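Side-chain contacts in beta subunit of a putative Aromatic-ring-hydroxylating dioxygenase (Novosphingobium aromaticivorans DSM 12444, PDB 3EBY), which is of unknown function but probably serves as the beta subunit of an aromatic-ring-hydroxylating dioxygenase, a family with an NTF2-like fold: residues A[37-40]-A[41-45]; A[63-66]-A[67-71]. All blocks are in the same frame, centred on the assembly; numbering follows the deposited sequence.

Contact 1 (A[37-40]-A[41-45])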
loop_
_atom_site.group_PDB
_atom_site.type_symbol
_atom_site.label_atom_id
_atom_site.label_comp_id
_atom_site.label_asym_id
_atom_site.label_seq_id
_atom_site.Cartn_x
_atom_site.Cartn_y
_atom_site.Cartn_z
ATOM N N THR A 37 9.461 6.709 20.941
ATOM C CA THR A 37 10.237 5.503 21.292
ATOM C C THR A 37 10.791 4.741 20.079
ATOM O O THR A 37 11.687 3.886 20.222
ATOM C CB THR A 37 9.419 4.503 22.176
ATOM O OG1 THR A 37 8.483 3.768 21.384
ATOM C CG2 THR A 37 8.719 5.232 23.355
ATOM N N LEU A 38 10.264 5.042 18.902
ATOM C CA LEU A 38 10.669 4.380 17.638
ATOM C C LEU A 38 11.962 4.982 17.069
ATOM O O LEU A 38 12.489 4.516 16.063
ATOM C CB LEU A 38 9.545 4.480 16.606
ATOM C CG LEU A 38 8.176 3.997 17.107
ATOM C CD1 LEU A 38 7.097 4.092 16.010
ATOM C CD2 LEU A 38 8.296 2.535 17.625
ATOM N N PHE A 39 12.443 6.025 17.722
ATOM C CA PHE A 39 13.674 6.727 17.322
ATOM C C PHE A 39 14.778 6.537 18.377
ATOM O O PHE A 39 14.502 6.253 19.550
ATOM C CB PHE A 39 13.405 8.232 17.203
ATOM C CG PHE A 39 12.410 8.610 16.124
ATOM C CD1 PHE A 39 11.048 8.526 16.354
ATOM C CD2 PHE A 39 12.860 9.193 14.925
ATOM C CE1 PHE A 39 10.131 8.853 15.320
ATOM C CE2 PHE A 39 11.953 9.602 13.940
ATOM C CZ PHE A 39 10.589 9.440 14.159
ATOM N N VAL A 40 16.036 6.693 17.962
ATOM C CA VAL A 40 17.140 6.779 18.927
ATOM C C VAL A 40 17.037 8.147 19.613
ATOM O O VAL A 40 16.320 9.033 19.112
ATOM C CB VAL A 40 18.521 6.643 18.258
ATOM C CG1 VAL A 40 18.593 5.343 17.438
ATOM C CG2 VAL A 40 18.888 7.910 17.383
ATOM N N ASP A 41 17.776 8.348 20.696
ATOM C CA ASP A 41 17.700 9.627 21.458
ATOM C C ASP A 41 18.238 10.803 20.615
ATOM O O ASP A 41 17.618 11.882 20.564
ATOM C CB ASP A 41 18.487 9.552 22.762
ATOM C CG ASP A 41 17.817 8.663 23.830
ATOM O OD1 ASP A 41 16.751 8.083 23.562
ATOM O OD2 ASP A 41 18.440 8.485 24.907
ATOM N N ASP A 42 19.389 10.590 19.975
ATOM C CA ASP A 42 20.066 11.634 19.174
ATOM C C ASP A 42 19.661 11.484 17.693
ATOM O O ASP A 42 20.447 11.071 16.843
ATOM C CB ASP A 42 21.574 11.504 19.353
ATOM C CG ASP A 42 22.362 12.572 18.593
ATOM O OD1 ASP A 42 21.773 13.598 18.188
ATOM O OD2 ASP A 42 23.558 12.329 18.358
ATOM N N CYS A 43 18.408 11.790 17.432
ATOM C CA CYS A 43 17.773 11.508 16.150
ATOM C C CYS A 43 17.503 12.795 15.370
ATOM O O CYS A 43 17.663 13.916 15.905
ATOM C CB CYS A 43 16.448 10.801 16.406
ATOM S SG CYS A 43 15.231 11.793 17.366
ATOM N N LEU A 44 17.009 12.615 14.144
ATOM C CA LEU A 44 16.519 13.712 13.321
ATOM C C LEU A 44 15.211 13.276 12.621
ATOM O O LEU A 44 15.150 12.204 12.033
ATOM C CB LEU A 44 17.566 14.129 12.286
ATOM C CG LEU A 44 17.127 15.270 11.337
ATOM C CD1 LEU A 44 16.998 16.594 12.115
ATOM C CD2 LEU A 44 18.099 15.423 10.189
ATOM N N TYR A 45 14.152 14.040 12.844
ATOM C CA TYR A 45 12.884 13.844 12.162
ATOM C C TYR A 45 12.522 15.157 11.491
ATOM O O TYR A 45 12.450 16.193 12.153
ATOM C CB TYR A 45 11.777 13.450 13.150
ATOM C CG TYR A 45 10.407 13.338 12.507
ATOM C CD1 TYR A 45 10.068 12.227 11.747
ATOM C CD2 TYR A 45 9.480 14.369 12.607
ATOM C CE1 TYR A 45 8.798 12.122 11.121
ATOM C CE2 TYR A 45 8.216 14.282 11.996
ATOM C CZ TYR A 45 7.866 13.151 11.296
ATOM O OH TYR A 45 6.616 13.096 10.693
#
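The rings of Phe39 and Tyr45 meet on the buried side of a corner in the chain. Phe39 CZ lies 3.7 Å from Tyr45 CD1. The neighbouring Phe39 CE2 is 3.9 Å from Tyr45 CB, so the outer end of the phenylalanine ring bears on the base of the tyrosine as well as on its ring. The two planes are almost perpendicular, at 87°, and the approach is oblique. Tyr45 carries CG anti to the backbone N (chi1 175°), which lays its ring along strand 43-49, past the outer end of the Phe39 ring, so that Phe39 touches CB and the CD1 side. Trp35 meets both rings edge-to-face, and Leu70 of helix 67-79 also touches both. Tyr45 OH is hydrogen-bonded to the terminal carboxylate of Ile163.

Cys43 packs nearer the bend. Its SG is 4.0 Å from Phe39 CB. It also makes an oblique sulfur-aromatic contact, 5.2 Å from the centroid of the Phe39 ring. Cys43 CB packs 3.2 Å from Val40 O, with Val40 CG2 at 3.9 Å from the same carbon.

The corner at Asp41 and Asp42 joins the short strand 39-40 to strand 43-49 of the mixed sheet, consistent with the NTF2-like fold of this family. Both arms share backbone hydrogen bonds with strand 142-150, Val40 with Leu143, and Leu44 with Lys144 and Arg146.

The outer side is looser. Between the two segments no hydrogen bond is made, and within the bend Cys43 N gives Asp41 O a weak one at 3.2 Å. Asp41 and Asp42 are exposed, and their CB atoms start away from the preceding strand, though Asp41 CB still touches Val40. Asp41 OD1 has a partner in Lys67. Asp42 O accepts a hydrogen bond from Lys144 NZ.

Contact 2 (A[63-66]-A[67-71])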
loop_
_atom_site.group_PDB
_atom_site.type_symbol
_atom_site.label_atom_id
_atom_site.label_comp_id
_atom_site.label_asym_id
_atom_site.label_seq_id
_atom_site.Cartn_x
_atom_site.Cartn_y
_atom_site.Cartn_z
ATOM N N TYR A 63 10.092 19.761 12.314
ATOM C CA TYR A 63 11.520 19.553 12.509
ATOM C C TYR A 63 11.851 19.235 13.985
ATOM O O TYR A 63 11.463 19.992 14.897
ATOM C CB TYR A 63 12.266 20.791 12.069
ATOM C CG TYR A 63 13.758 20.708 12.253
ATOM C CD1 TYR A 63 14.354 21.100 13.442
ATOM C CD2 TYR A 63 14.574 20.275 11.222
ATOM C CE1 TYR A 63 15.727 21.044 13.596
ATOM C CE2 TYR A 63 15.924 20.181 11.378
ATOM C CZ TYR A 63 16.499 20.581 12.559
ATOM O OH TYR A 63 17.851 20.502 12.697
ATOM N N CYS A 64 12.511 18.097 14.200
ATOM C CA CYS A 64 12.927 17.659 15.549
ATOM C C CYS A 64 14.335 17.101 15.456
ATOM O O CYS A 64 14.554 16.122 14.756
ATOM C CB CYS A 64 12.012 16.571 16.072
ATOM S SG CYS A 64 10.245 16.925 16.139
ATOM N N ASP A 65 15.268 17.659 16.222
ATOM C CA ASP A 65 16.663 17.203 16.159
ATOM C C ASP A 65 17.126 16.511 17.451
ATOM O O ASP A 65 18.347 16.335 17.701
ATOM C CB ASP A 65 17.579 18.371 15.779
ATOM C CG ASP A 65 17.608 19.468 16.825
ATOM O OD1 ASP A 65 16.973 19.333 17.890
ATOM O OD2 ASP A 65 18.291 20.478 16.575
ATOM N N SER A 66 16.152 16.075 18.240
ATOM C CA SER A 66 16.381 15.242 19.404
ATOM C C SER A 66 15.075 14.539 19.778
ATOM O O SER A 66 13.989 14.960 19.385
ATOM C CB SER A 66 16.840 16.084 20.586
ATOM O OG SER A 66 15.761 16.878 21.105
ATOM N N LYS A 67 15.179 13.503 20.588
ATOM C CA LYS A 67 13.983 12.836 21.092
ATOM C C LYS A 67 13.151 13.761 21.967
ATOM O O LYS A 67 11.917 13.673 21.976
ATOM C CB LYS A 67 14.346 11.569 21.858
ATOM C CG LYS A 67 13.123 10.762 22.244
ATOM C CD LYS A 67 13.493 9.460 22.811
ATOM C CE LYS A 67 13.904 8.490 21.733
ATOM N NZ LYS A 67 14.346 7.206 22.298
ATOM N N GLY A 68 13.817 14.678 22.670
ATOM C CA GLY A 68 13.131 15.654 23.505
ATOM C C GLY A 68 12.140 16.491 22.721
ATOM O O GLY A 68 11.020 16.746 23.194
HETATM N N MSE A 69 12.516 16.864 21.494
HETATM C CA MSE A 69 11.620 17.597 20.610
HETATM C C MSE A 69 10.435 16.736 20.114
HETATM O O MSE A 69 9.317 17.236 20.014
HETATM C CB MSE A 69 12.392 18.212 19.427
HETATM C CG MSE A 69 13.392 19.272 19.843
HETATM SE SE MSE A 69 14.066 20.344 18.368
HETATM C CE MSE A 69 12.494 21.145 17.777
ATOM N N LEU A 70 10.676 15.442 19.838
ATOM C CA LEU A 70 9.596 14.513 19.501
ATOM C C LEU A 70 8.569 14.480 20.649
ATOM O O LEU A 70 7.352 14.598 20.425
ATOM C CB LEU A 70 10.139 13.088 19.279
ATOM C CG LEU A 70 11.211 12.833 18.211
ATOM C CD1 LEU A 70 11.588 11.334 18.181
ATOM C CD2 LEU A 70 10.759 13.316 16.829
ATOM N N ALA A 71 9.079 14.294 21.866
ATOM C CA ALA A 71 8.237 14.186 23.053
ATOM C C ALA A 71 7.508 15.486 23.306
ATOM O O ALA A 71 6.332 15.471 23.661
ATOM C CB ALA A 71 9.063 13.786 24.268
#
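A helix N-cap makes up the centre of this contact. Strand 60-64 ends, the chain turns through Asp65, and Ser66 caps helix 67-79. Ser66 OG accepts from Met69 N at 3.3 Å, with an N-H...O angle of 154°. A chi1 of 72° turns OG back over the first turn of the helix, where it meets this N-H. Met69 N is shared with Ser66 O at 3.2 Å, but that bond is weak and strongly bent. Ser66 O also takes a weak bond from Leu70 N at 3.4 Å.

Met69 is a selenomethionine that reaches back over the turn to the strand. Its SE lies 3.1 Å from Asp65 OD1, a close approach, with the two side chains crossing at a slant. SE also covers Asp65 N, a buried group that has no hydrogen-bonding partner in the model. The chain bends at chi3 (62°), and CE ends 3.3 Å from Tyr63 O.

On the inner side the packing is apolar. Cys64 CB touches Met69 CB at 3.8 Å and Leu70 CD2 at 3.6 Å. The Cys64 sulfur rests against the same leucine methyl.

Leu70 continues inward to Cys43 and Tyr45 of strand 43-49 and to the loop at Trp35 and Pro36. Tyr63 lies against Leu44 and Gln46. Strand 60-64 thus runs beside strand 43-49 in the sheet, while the helix start lies against it through Leu70.

Contacts 1 and 2 follow in series along the chain, with centres about 7 Å apart. Strands 43-49 and 60-64 are antiparallel neighbours in the sheet. Cys64 N and Tyr45 O, 2.8 Å apart, probably form a hydrogen bond between them. Lys67 NZ of contact 2 makes a salt bridge to Asp41 OD1 at 2.9 Å and a hydrogen bond to Phe39 O, also at 2.9 Å, which ties the helix start to the corner of contact 1. Deeper in, Phe39 CD1 and Leu70 CD1 pack at 3.4 Å. Neither contact is touched by another chain of the assembly. Both are structural packing near the edge of the sheet, where strand 60-64 is outermost within the chain.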